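Local coordinates for polyprenyl synthetase (Nonlabens dokdonensis, PDB 6KD7), which probably transfers prenyl groups to build geranylgeranyl pyrophosphate, with magnesium as cofactor, at residues Thr9-Glu14 with Gly39-Pro44; Lys16-Ala21 with Ala64-Glu69. One frame throughout, in Å; residues are numbered along the deposited sequence.

Contact 1 of 2, residues Thr9-Glu14 with Gly39-Pro44; sequences TTFLEE and GKRLRP. With PPV (pyrophosphate), chain B.
With CG of Phe11 held anti to the backbone N, the ring swings off helix 4-18 toward Pro44, while a bend at chi2 of Arg41 brings the guanidinium beside Leu12. In the all-helical fold of the FPP/GGPP synthases, this contact joins the N-terminal helix to the Gly39-Arg41 turn leading into helix 42-54; in relatives this glycine-lysine-arginine region binds diphosphate, and here Arg43 does so.

The principal apolar contact is between Phe11 and Pro44. Pro44 CG lies over one face of the ring, 4.2 Å from the centroid of the Phe11 ring and 28° off its normal, which meets the geometry of a CH-pi contact. The closest approach is made by the next ring carbon, Pro44 CB, 3.4 Å from Phe11 CE1. Arg41 CD reaches the same ring obliquely, 4.1 Å from Phe11 CE2.

Leu12 adds a second, smaller patch. Its branch CD2 sits over a face of the Arg41 guanidinium, 3.7 Å from Arg41 NE, and the two side chains cross at about a right angle. No hydrogen bond links the two segments. The Arg41 nitrogens turn elsewhere: NH1 forms a salt bridge with Glu69 and NH2 donates to the carbonyl O of Leu35, two bonds that probably restrain the rotation of the guanidinium, with one face against Leu12 CD2.

Arg43, immediately before Pro44, belongs to the pyrophosphate pocket. Its chain is extended from CG to NE, and the guanidinium meets the ligand edge-on, near its own plane. Both terminal nitrogens grip one oxygen, by bonds bent to 146° and 138°, as is natural when two nitrogens of one guanidinium share an oxygen: Arg43 NH1 lies 2.6 Å from O21 of the pyrophosphate, and Arg43 NH2 lies 2.8 Å from the same O21.

Contact 2 of 2, residues Lys16-Ala21 with Ala64-Glu69; sequences KSKVTA and AAIAVE
No ring or other flat group enters between Ile66 and its partners Lys18 and Val19: the contact is made of aliphatic carbons alone, and no face or edge is involved. A ring, that of Phe11, does pack on Ile66, but from an earlier part of helix 4-18.

Ile66 carries the whole second side, using two separate branches. Its CD1 end meets the carbon part of Lys18, 3.9 Å from Lys18 CD and 4.0 Å from Lys18 CB, and the two chains cross at about a right angle. The bend of the Lys18 chain at chi2 presents these carbons to the isoleucine while the ammonium goes on to a salt bridge of NZ with Glu14, one turn back on the same helix.

The other branch, Ile66 CG2, is 4.1 Å from Val19 CG2, and here the side chains run past each other in opposite directions. Val19 is the first residue to leave helical backbone angles after helix 4-18, so the helix end itself is packed against the body of the protein. The buried surface is modest, 109 Å², shared by three side chains.

Around these three residues, Ile66 also touches Leu15 on helix 4-18 and Leu117 in a loop, while another side of helix 58-82 packs through Val68 on helices 42-54 and 158-183.

In the fold
Contacts 1 and 2 lie about 10 Å apart, centre to centre, on the same side of the chain's centre. Their segments alternate in sequence: 9-14 and 16-21 both ride on helix 4-18, and their partners follow later, at the start of helix 42-54 and on helix 58-82, which are consecutive helices. The N-terminal helix therefore packs across both. The patches merge where Phe11 CE1 comes to 3.6 Å from Ile66 CG1, and the salt bridge from Arg41 NH1 to Glu69 OE2, 2.7 Å, is the polar tie between them. Together they form a largely buried patch adjoining the turn whose Arg43 binds the pyrophosphate, with contact 2 lying farther from the ligand.

Contact 1 of 2, residues Thr9-Glu14 with Gly39-Pro44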
loop_
_atom_site.group_PDB
_atom_site.type_symbol
_atom_site.label_atom_id
_atom_site.label_comp_id
_atom_site.label_asym_id
_atom_site.label_seq_id
_atom_site.Cartn_x
_atom_site.Cartn_y
_atom_site.Cartn_z
ATOM N N THR A 9 42.809 -8.834 -19.034
ATOM C CA THR A 9 42.619 -8.189 -20.350
ATOM C C THR A 9 42.147 -9.261 -21.336
ATOM O O THR A 9 41.182 -8.999 -22.088
ATOM C CB THR A 9 43.891 -7.416 -20.759
ATOM O OG1 THR A 9 44.097 -6.347 -19.831
ATOM C CG2 THR A 9 43.805 -6.835 -22.152
ATOM N N THR A 10 42.829 -10.405 -21.370
ATOM C CA THR A 10 42.464 -11.568 -22.220
ATOM C C THR A 10 41.041 -12.018 -21.830
ATOM O O THR A 10 40.219 -12.252 -22.724
ATOM C CB THR A 10 43.398 -12.759 -21.992
ATOM O OG1 THR A 10 44.746 -12.301 -21.889
ATOM C CG2 THR A 10 43.246 -13.837 -23.048
ATOM N N PHE A 11 40.776 -12.126 -20.528
ATOM C CA PHE A 11 39.470 -12.606 -20.008
ATOM C C PHE A 11 38.341 -11.729 -20.543
ATOM O O PHE A 11 37.397 -12.328 -21.104
ATOM C CB PHE A 11 39.433 -12.659 -18.496
ATOM C CG PHE A 11 38.079 -13.063 -17.990
ATOM C CD1 PHE A 11 37.682 -14.388 -18.027
ATOM C CD2 PHE A 11 37.205 -12.114 -17.489
ATOM C CE1 PHE A 11 36.422 -14.752 -17.581
ATOM C CE2 PHE A 11 35.949 -12.487 -17.045
ATOM C CZ PHE A 11 35.556 -13.800 -17.095
ATOM N N LEU A 12 38.480 -10.398 -20.519
ATOM C CA LEU A 12 37.381 -9.471 -20.912
ATOM C C LEU A 12 37.197 -9.511 -22.415
ATOM O O LEU A 12 36.042 -9.424 -22.868
ATOM C CB LEU A 12 37.644 -8.064 -20.378
ATOM C CG LEU A 12 37.606 -7.962 -18.845
ATOM C CD1 LEU A 12 37.910 -6.537 -18.377
ATOM C CD2 LEU A 12 36.264 -8.436 -18.260
ATOM N N GLU A 13 38.258 -9.779 -23.160
ATOM C CA GLU A 13 38.145 -9.980 -24.626
ATOM C C GLU A 13 37.346 -11.260 -24.903
ATOM O O GLU A 13 36.444 -11.226 -25.752
ATOM C CB GLU A 13 39.530 -10.068 -25.270
ATOM C CG GLU A 13 40.147 -8.703 -25.554
ATOM C CD GLU A 13 41.669 -8.704 -25.607
ATOM O OE1 GLU A 13 42.254 -9.798 -25.734
ATOM O OE2 GLU A 13 42.268 -7.617 -25.484
ATOM N N GLU A 14 37.713 -12.356 -24.246
ATOM C CA GLU A 14 37.116 -13.692 -24.486
ATOM C C GLU A 14 35.649 -13.704 -23.989
ATOM O O GLU A 14 34.787 -14.233 -24.728
ATOM C CB GLU A 14 38.058 -14.722 -23.868
ATOM C CG GLU A 14 39.360 -14.855 -24.648
ATOM C CD GLU A 14 39.135 -15.143 -26.125
ATOM O OE1 GLU A 14 39.577 -14.340 -26.922
ATOM O OE2 GLU A 14 38.447 -16.133 -26.463
ATOM N N GLY A 39 35.002 -4.345 -12.021
ATOM C CA GLY A 39 35.711 -4.909 -10.856
ATOM C C GLY A 39 36.828 -5.903 -11.207
ATOM O O GLY A 39 37.274 -5.984 -12.377
ATOM N N LYS A 40 37.237 -6.666 -10.195
ATOM C CA LYS A 40 38.504 -7.432 -10.171
ATOM C C LYS A 40 38.344 -8.778 -10.886
ATOM O O LYS A 40 39.365 -9.235 -11.343
ATOM C CB LYS A 40 39.018 -7.589 -8.733
ATOM C CG LYS A 40 39.931 -6.451 -8.244
ATOM C CD LYS A 40 40.407 -6.559 -6.779
ATOM C CE LYS A 40 40.644 -7.983 -6.282
ATOM N NZ LYS A 40 39.427 -8.624 -5.705
ATOM N N ARG A 41 37.133 -9.328 -11.042
ATOM C CA ARG A 41 36.884 -10.668 -11.653
ATOM C C ARG A 41 37.798 -11.713 -11.020
ATOM O O ARG A 41 38.373 -12.514 -11.767
ATOM C CB ARG A 41 37.260 -10.723 -13.138
ATOM C CG ARG A 41 36.757 -9.562 -13.967
ATOM C CD ARG A 41 35.270 -9.596 -14.152
ATOM N NE ARG A 41 34.777 -8.414 -14.829
ATOM C CZ ARG A 41 33.579 -8.333 -15.399
ATOM N NH1 ARG A 41 32.715 -9.340 -15.335
ATOM N NH2 ARG A 41 33.241 -7.222 -16.007
ATOM N N LEU A 42 38.007 -11.642 -9.712
ATOM C CA LEU A 42 38.844 -12.576 -8.930
ATOM C C LEU A 42 38.525 -14.014 -9.338
ATOM O O LEU A 42 39.467 -14.815 -9.520
ATOM C CB LEU A 42 38.548 -12.349 -7.444
ATOM C CG LEU A 42 38.915 -13.460 -6.454
ATOM C CD1 LEU A 42 40.392 -13.368 -6.099
ATOM C CD2 LEU A 42 38.078 -13.403 -5.158
ATOM N N ARG A 43 37.254 -14.404 -9.365
ATOM C CA ARG A 43 36.923 -15.856 -9.437
ATOM C C ARG A 43 37.378 -16.442 -10.769
ATOM O O ARG A 43 38.141 -17.389 -10.811
ATOM C CB ARG A 43 35.445 -16.030 -9.103
ATOM C CG ARG A 43 35.155 -15.803 -7.625
ATOM C CD ARG A 43 33.662 -15.735 -7.413
ATOM N NE ARG A 43 33.402 -15.419 -6.029
ATOM C CZ ARG A 43 33.539 -14.212 -5.575
ATOM N NH1 ARG A 43 33.289 -13.951 -4.326
ATOM N NH2 ARG A 43 33.902 -13.238 -6.378
ATOM N N PRO A 44 37.010 -15.880 -11.927
ATOM C CA PRO A 44 37.475 -16.439 -13.186
ATOM C C PRO A 44 39.012 -16.465 -13.289
ATOM O O PRO A 44 39.523 -17.386 -13.822
ATOM C CB PRO A 44 36.841 -15.538 -14.248
ATOM C CG PRO A 44 36.364 -14.323 -13.502
ATOM C CD PRO A 44 36.100 -14.770 -12.087
HETATM O O11 PPV B . 32.788 -9.161 -3.670
HETATM P P1 PPV B . 33.470 -9.926 -4.751
HETATM O O21 PPV B . 33.642 -11.350 -4.386
HETATM O O31 PPV B . 34.759 -9.291 -5.150
HETATM O OPP PPV B . 32.485 -9.933 -6.069
HETATM P P2 PPV B . 32.085 -8.947 -7.305
HETATM O O12 PPV B . 31.160 -7.926 -6.754
HETATM O O22 PPV B . 33.370 -8.333 -7.777
HETATM O O32 PPV B . 31.441 -9.763 -8.372
#

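Contact 2 of 2, residues Lys16-Ala21 with Ala64-Glu69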
loop_
_atom_site.group_PDB
_atom_site.type_symbol
_atom_site.label_atom_id
_atom_site.label_comp_id
_atom_site.label_asym_id
_atom_site.label_seq_id
_atom_site.Cartn_x
_atom_site.Cartn_y
_atom_site.Cartn_z
ATOM N N LYS A 16 33.566 -11.089 -24.032
ATOM C CA LYS A 16 32.758 -10.404 -25.065
ATOM C C LYS A 16 32.554 -11.358 -26.240
ATOM O O LYS A 16 31.449 -11.402 -26.773
ATOM C CB LYS A 16 33.474 -9.126 -25.505
ATOM C CG LYS A 16 32.996 -8.546 -26.825
ATOM C CD LYS A 16 33.135 -7.044 -26.929
ATOM C CE LYS A 16 32.032 -6.277 -26.227
ATOM N NZ LYS A 16 30.691 -6.582 -26.781
ATOM N N SER A 17 33.598 -12.081 -26.614
ATOM C CA SER A 17 33.549 -13.047 -27.737
ATOM C C SER A 17 32.667 -14.280 -27.466
ATOM O O SER A 17 32.048 -14.750 -28.414
ATOM C CB SER A 17 34.940 -13.408 -28.185
ATOM O OG SER A 17 34.985 -14.698 -28.753
ATOM N N LYS A 18 32.652 -14.819 -26.244
ATOM C CA LYS A 18 31.918 -16.091 -25.984
ATOM C C LYS A 18 30.515 -15.922 -25.393
ATOM O O LYS A 18 29.843 -16.942 -25.234
ATOM C CB LYS A 18 32.764 -17.032 -25.128
ATOM C CG LYS A 18 33.642 -17.981 -25.925
ATOM C CD LYS A 18 34.970 -18.234 -25.267
ATOM C CE LYS A 18 36.020 -18.780 -26.211
ATOM N NZ LYS A 18 37.326 -18.917 -25.528
ATOM N N VAL A 19 30.112 -14.714 -25.004
ATOM C CA VAL A 19 28.717 -14.527 -24.508
ATOM C C VAL A 19 28.052 -13.612 -25.527
ATOM O O VAL A 19 28.147 -12.409 -25.366
ATOM C CB VAL A 19 28.671 -13.921 -23.097
ATOM C CG1 VAL A 19 27.247 -13.655 -22.647
ATOM C CG2 VAL A 19 29.399 -14.790 -22.095
ATOM N N THR A 20 27.402 -14.205 -26.522
ATOM C CA THR A 20 26.876 -13.435 -27.672
ATOM C C THR A 20 25.355 -13.510 -27.833
ATOM O O THR A 20 24.867 -12.867 -28.753
ATOM C CB THR A 20 27.588 -13.917 -28.937
ATOM O OG1 THR A 20 27.359 -15.321 -29.037
ATOM C CG2 THR A 20 29.076 -13.665 -28.881
ATOM N N ALA A 21 24.635 -14.240 -26.984
ATOM C CA ALA A 21 23.173 -14.309 -27.190
ATOM C C ALA A 21 22.591 -12.900 -27.061
ATOM O O ALA A 21 22.955 -12.224 -26.117
ATOM C CB ALA A 21 22.571 -15.231 -26.168
ATOM N N ALA A 64 35.750 -22.378 -19.137
ATOM C CA ALA A 64 35.452 -22.721 -17.740
ATOM C C ALA A 64 35.536 -21.480 -16.836
ATOM O O ALA A 64 34.747 -21.387 -15.859
ATOM C CB ALA A 64 36.386 -23.765 -17.233
ATOM N N ALA A 65 36.532 -20.630 -17.051
ATOM C CA ALA A 65 36.702 -19.347 -16.331
ATOM C C ALA A 65 35.447 -18.482 -16.552
ATOM O O ALA A 65 34.903 -17.957 -15.594
ATOM C CB ALA A 65 37.932 -18.621 -16.845
ATOM N N ILE A 66 35.001 -18.377 -17.783
ATOM C CA ILE A 66 33.791 -17.607 -18.118
ATOM C C ILE A 66 32.571 -18.261 -17.451
ATOM O O ILE A 66 31.745 -17.495 -16.913
ATOM C CB ILE A 66 33.655 -17.491 -19.624
ATOM C CG1 ILE A 66 34.825 -16.670 -20.169
ATOM C CG2 ILE A 66 32.296 -16.889 -19.995
ATOM C CD1 ILE A 66 34.851 -16.585 -21.690
ATOM N N ALA A 67 32.483 -19.598 -17.379
ATOM C CA ALA A 67 31.364 -20.274 -16.678
ATOM C C ALA A 67 31.326 -19.782 -15.225
ATOM O O ALA A 67 30.240 -19.542 -14.664
ATOM C CB ALA A 67 31.500 -21.783 -16.686
ATOM N N VAL A 68 32.480 -19.774 -14.596
ATOM C CA VAL A 68 32.598 -19.367 -13.187
ATOM C C VAL A 68 32.013 -17.950 -13.017
ATOM O O VAL A 68 31.254 -17.744 -12.080
ATOM C CB VAL A 68 34.049 -19.480 -12.730
ATOM C CG1 VAL A 68 34.338 -18.643 -11.506
ATOM C CG2 VAL A 68 34.379 -20.919 -12.457
ATOM N N GLU A 69 32.384 -17.017 -13.873
ATOM C CA GLU A 69 31.960 -15.612 -13.774
ATOM C C GLU A 69 30.457 -15.547 -14.074
ATOM O O GLU A 69 29.770 -14.743 -13.427
ATOM C CB GLU A 69 32.761 -14.732 -14.736
ATOM C CG GLU A 69 32.358 -13.246 -14.757
ATOM C CD GLU A 69 32.782 -12.482 -13.508
ATOM O OE1 GLU A 69 33.314 -13.087 -12.549
ATOM O OE2 GLU A 69 32.572 -11.277 -13.509
#